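Conserved exported protein (Bacteroides fragilis, PDB 3CLW) is of unknown function but probably hydrolyses O-glycosidic bonds with a TIM-barrel domain of the glycoside hydrolase family 30 type. Local coordinates at residues I332-H343 with K391-Y399. Residues are numbered along the deposited sequence; the frame is centred on the assembly and turned at random.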
# COMPACT_ATOMS: atom_id res chain seq x y z
N ILE A 332 -2.05 -14.22 -14.79
CA ILE A 332 -1.96 -12.94 -15.49
C ILE A 332 -3.25 -12.06 -15.36
O ILE A 332 -3.19 -10.83 -15.44
CB ILE A 332 -1.50 -13.11 -16.96
CG1 ILE A 332 -1.14 -11.78 -17.63
CG2 ILE A 332 -2.54 -13.83 -17.80
CD1 ILE A 332 0.08 -11.09 -17.01
N ASN A 333 -4.40 -12.71 -15.18
CA ASN A 333 -5.65 -12.00 -14.96
C ASN A 333 -5.60 -11.21 -13.66
O ASN A 333 -6.06 -10.06 -13.59
CB ASN A 333 -6.83 -12.97 -14.91
CG ASN A 333 -7.21 -13.53 -16.28
OD1 ASN A 333 -6.81 -13.04 -17.34
ND2 ASN A 333 -8.01 -14.57 -16.25
N LEU A 334 -5.04 -11.84 -12.63
CA LEU A 334 -4.84 -11.20 -11.34
C LEU A 334 -3.84 -10.05 -11.45
O LEU A 334 -4.11 -8.94 -10.96
CB LEU A 334 -4.37 -12.20 -10.30
CG LEU A 334 -5.41 -13.24 -9.88
CD1 LEU A 334 -4.71 -14.37 -9.11
CD2 LEU A 334 -6.49 -12.57 -9.03
N GLY A 335 -2.71 -10.31 -12.13
CA GLY A 335 -1.73 -9.27 -12.38
C GLY A 335 -2.28 -8.03 -13.09
O GLY A 335 -1.99 -6.90 -12.71
N LEU A 336 -3.08 -8.24 -14.15
CA LEU A 336 -3.70 -7.13 -14.87
C LEU A 336 -4.85 -6.48 -14.10
O LEU A 336 -5.03 -5.28 -14.20
CB LEU A 336 -4.20 -7.58 -16.24
CG LEU A 336 -3.18 -8.04 -17.28
CD1 LEU A 336 -3.89 -8.91 -18.30
CD2 LEU A 336 -2.48 -6.88 -17.97
N TYR A 337 -5.62 -7.25 -13.33
CA TYR A 337 -6.70 -6.70 -12.50
C TYR A 337 -6.15 -5.66 -11.51
O TYR A 337 -6.74 -4.58 -11.31
CB TYR A 337 -7.39 -7.83 -11.76
CG TYR A 337 -8.58 -7.46 -10.89
CD1 TYR A 337 -8.41 -7.20 -9.53
CD2 TYR A 337 -9.89 -7.44 -11.42
CE1 TYR A 337 -9.48 -6.89 -8.73
CE2 TYR A 337 -10.99 -7.15 -10.61
CZ TYR A 337 -10.77 -6.87 -9.25
OH TYR A 337 -11.84 -6.58 -8.42
N VAL A 338 -5.01 -5.99 -10.90
CA VAL A 338 -4.41 -5.13 -9.90
C VAL A 338 -3.69 -3.98 -10.57
O VAL A 338 -3.77 -2.87 -10.10
CB VAL A 338 -3.46 -5.89 -8.94
CG1 VAL A 338 -2.86 -4.96 -7.92
CG2 VAL A 338 -4.21 -7.00 -8.21
N ALA A 339 -3.01 -4.24 -11.68
CA ALA A 339 -2.40 -3.15 -12.44
C ALA A 339 -3.44 -2.08 -12.84
O ALA A 339 -3.12 -0.92 -12.95
CB ALA A 339 -1.68 -3.67 -13.65
N ARG A 340 -4.68 -2.49 -13.06
CA ARG A 340 -5.78 -1.57 -13.39
C ARG A 340 -6.17 -0.71 -12.18
O ARG A 340 -6.39 0.50 -12.31
CB ARG A 340 -7.00 -2.36 -13.89
CG ARG A 340 -8.24 -1.47 -14.11
CD ARG A 340 -9.31 -2.17 -14.91
NE ARG A 340 -9.95 -3.21 -14.13
CZ ARG A 340 -11.03 -3.86 -14.54
NH1 ARG A 340 -11.56 -3.58 -15.74
NH2 ARG A 340 -11.58 -4.79 -13.77
N ILE A 341 -6.23 -1.33 -11.00
CA ILE A 341 -6.40 -0.55 -9.79
C ILE A 341 -5.29 0.49 -9.68
O ILE A 341 -5.58 1.67 -9.42
CB ILE A 341 -6.41 -1.39 -8.51
CG1 ILE A 341 -7.54 -2.41 -8.54
CG2 ILE A 341 -6.60 -0.48 -7.29
CD1 ILE A 341 -7.35 -3.56 -7.57
N ILE A 342 -4.05 0.07 -9.91
CA ILE A 342 -2.93 0.99 -9.77
C ILE A 342 -3.07 2.19 -10.72
O ILE A 342 -2.97 3.35 -10.28
CB ILE A 342 -1.54 0.30 -9.94
CG1 ILE A 342 -1.29 -0.66 -8.78
CG2 ILE A 342 -0.40 1.37 -10.01
CD1 ILE A 342 -0.06 -1.59 -8.93
N HIS A 343 -3.30 1.89 -12.00
CA HIS A 343 -3.41 2.94 -13.00
C HIS A 343 -4.48 3.99 -12.66
O HIS A 343 -4.24 5.18 -12.76
CB HIS A 343 -3.71 2.34 -14.35
CG HIS A 343 -4.08 3.36 -15.38
ND1 HIS A 343 -3.14 4.02 -16.14
CD2 HIS A 343 -5.28 3.86 -15.75
CE1 HIS A 343 -3.75 4.87 -16.95
NE2 HIS A 343 -5.04 4.80 -16.72
N LYS A 391 2.04 -12.86 -10.79
CA LYS A 391 2.08 -11.83 -11.83
C LYS A 391 1.78 -10.42 -11.26
O LYS A 391 2.09 -9.39 -11.90
CB LYS A 391 1.13 -12.18 -12.97
CG LYS A 391 1.57 -13.43 -13.76
CD LYS A 391 2.80 -13.11 -14.61
CE LYS A 391 3.33 -14.34 -15.33
NZ LYS A 391 4.48 -13.95 -16.21
N MET A 392 1.16 -10.39 -10.07
CA MET A 392 0.86 -9.19 -9.33
C MET A 392 2.17 -8.57 -8.91
O MET A 392 2.29 -7.36 -8.91
CB MET A 392 -0.05 -9.47 -8.12
CG MET A 392 -1.55 -9.68 -8.49
SD MET A 392 -2.67 -10.35 -7.25
CE MET A 392 -2.07 -12.06 -7.17
N LEU A 393 3.17 -9.39 -8.58
CA LEU A 393 4.45 -8.80 -8.23
C LEU A 393 4.99 -8.06 -9.43
O LEU A 393 5.40 -6.92 -9.34
CB LEU A 393 5.46 -9.86 -7.71
CG LEU A 393 6.80 -9.31 -7.17
CD1 LEU A 393 7.46 -10.26 -6.18
CD2 LEU A 393 7.78 -9.06 -8.30
N TRP A 394 4.98 -8.72 -10.58
CA TRP A 394 5.57 -8.16 -11.79
C TRP A 394 4.81 -6.95 -12.38
O TRP A 394 5.41 -5.98 -12.85
CB TRP A 394 5.86 -9.29 -12.79
CG TRP A 394 6.79 -10.29 -12.13
CD1 TRP A 394 6.48 -11.58 -11.74
CD2 TRP A 394 8.15 -10.05 -11.69
NE1 TRP A 394 7.59 -12.15 -11.15
CE2 TRP A 394 8.60 -11.23 -11.08
CE3 TRP A 394 9.01 -8.94 -11.76
CZ2 TRP A 394 9.90 -11.35 -10.56
CZ3 TRP A 394 10.27 -9.04 -11.23
CH2 TRP A 394 10.71 -10.24 -10.63
N THR A 395 3.49 -6.97 -12.29
CA THR A 395 2.72 -5.84 -12.80
C THR A 395 2.86 -4.62 -11.89
O THR A 395 2.86 -3.49 -12.38
CB THR A 395 1.23 -6.17 -13.03
OG1 THR A 395 0.63 -6.56 -11.79
CG2 THR A 395 1.09 -7.30 -14.06
N THR A 396 3.00 -4.86 -10.58
CA THR A 396 3.35 -3.76 -9.65
C THR A 396 4.71 -3.19 -10.02
O THR A 396 4.88 -1.97 -10.12
CB THR A 396 3.38 -4.21 -8.17
OG1 THR A 396 2.11 -4.75 -7.82
CG2 THR A 396 3.68 -3.04 -7.25
N ALA A 397 5.66 -4.08 -10.25
CA ALA A 397 7.03 -3.70 -10.62
C ALA A 397 7.11 -2.83 -11.88
O ALA A 397 7.97 -1.99 -11.96
CB ALA A 397 7.95 -4.96 -10.75
N ASN A 398 6.21 -3.04 -12.85
CA ASN A 398 6.12 -2.19 -14.04
C ASN A 398 6.06 -0.73 -13.59
O ASN A 398 6.64 0.16 -14.20
CB ASN A 398 4.84 -2.50 -14.85
CG ASN A 398 5.06 -3.60 -15.91
OD1 ASN A 398 5.53 -3.33 -17.04
ND2 ASN A 398 4.72 -4.82 -15.55
N TYR A 399 5.34 -0.51 -12.50
CA TYR A 399 5.26 0.81 -11.88
C TYR A 399 6.40 1.07 -10.90
O TYR A 399 7.24 1.96 -11.13
CB TYR A 399 3.92 0.98 -11.18
CG TYR A 399 2.75 1.07 -12.10
CD1 TYR A 399 2.40 2.28 -12.71
CD2 TYR A 399 1.96 -0.06 -12.36
CE1 TYR A 399 1.28 2.37 -13.57
CE2 TYR A 399 0.84 0.03 -13.21
CZ TYR A 399 0.53 1.25 -13.81
OH TYR A 399 -0.56 1.32 -14.64
O HOH W 1 -0.57 3.38 -16.41
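Gly-335 and Met-392 bring two helices into a near-parallel pair, their CA atoms 4.0 Å apart; the axes of the two segments cross at -35° with a closest approach of 7.7 Å. Helix 328-347 lies between strands 307-310 and 353-356 in the chain, among the outer helices of the TIM barrel, and helix 391-400 packs against it on the side where strands 427-433, 438-444 and 490-495 of the C-terminal beta domain close over the pair. Gly-335, with no side chain, lets Lys-391 CB and the Met-392 backbone come close to its CA. Thr-395 packs beside this close approach, with CG2 against the Gly-335 carbonyl and OG1 2.8 Å from Gly-335 O, one possible hydrogen-bond acceptor. At chi1 60° that hydroxyl sits between its own backbone N and carbonyl carbon, with Lys-391 O the alternative acceptor. Ala-339 CB rests against Thr-395 CB one turn on. At the start of helix 391-400, Met-392 lays CG on the Leu-334 carbonyl oxygen and CE on Leu-334 CB, while the Val-338 side chain crosses it at about a right angle, CG2 touching CG and SD. Ile-342 CD1 reaches Thr-396 OG1, a hydroxyl that donates to Met-392 O and also bonds Trp-356. The other branch of Ile-342, CG2, anti to its backbone N, is set over the centre of one Tyr-399 ring face, a CH-pi contact of 3.6 Å to the centroid, 10° off the normal. Tyr-399 OH lies 3.3 Å from His-343 CB, and one water in the imidazole plane joins the two residues, 2.7 Å from both His-343 ND1 and Tyr-399 OH.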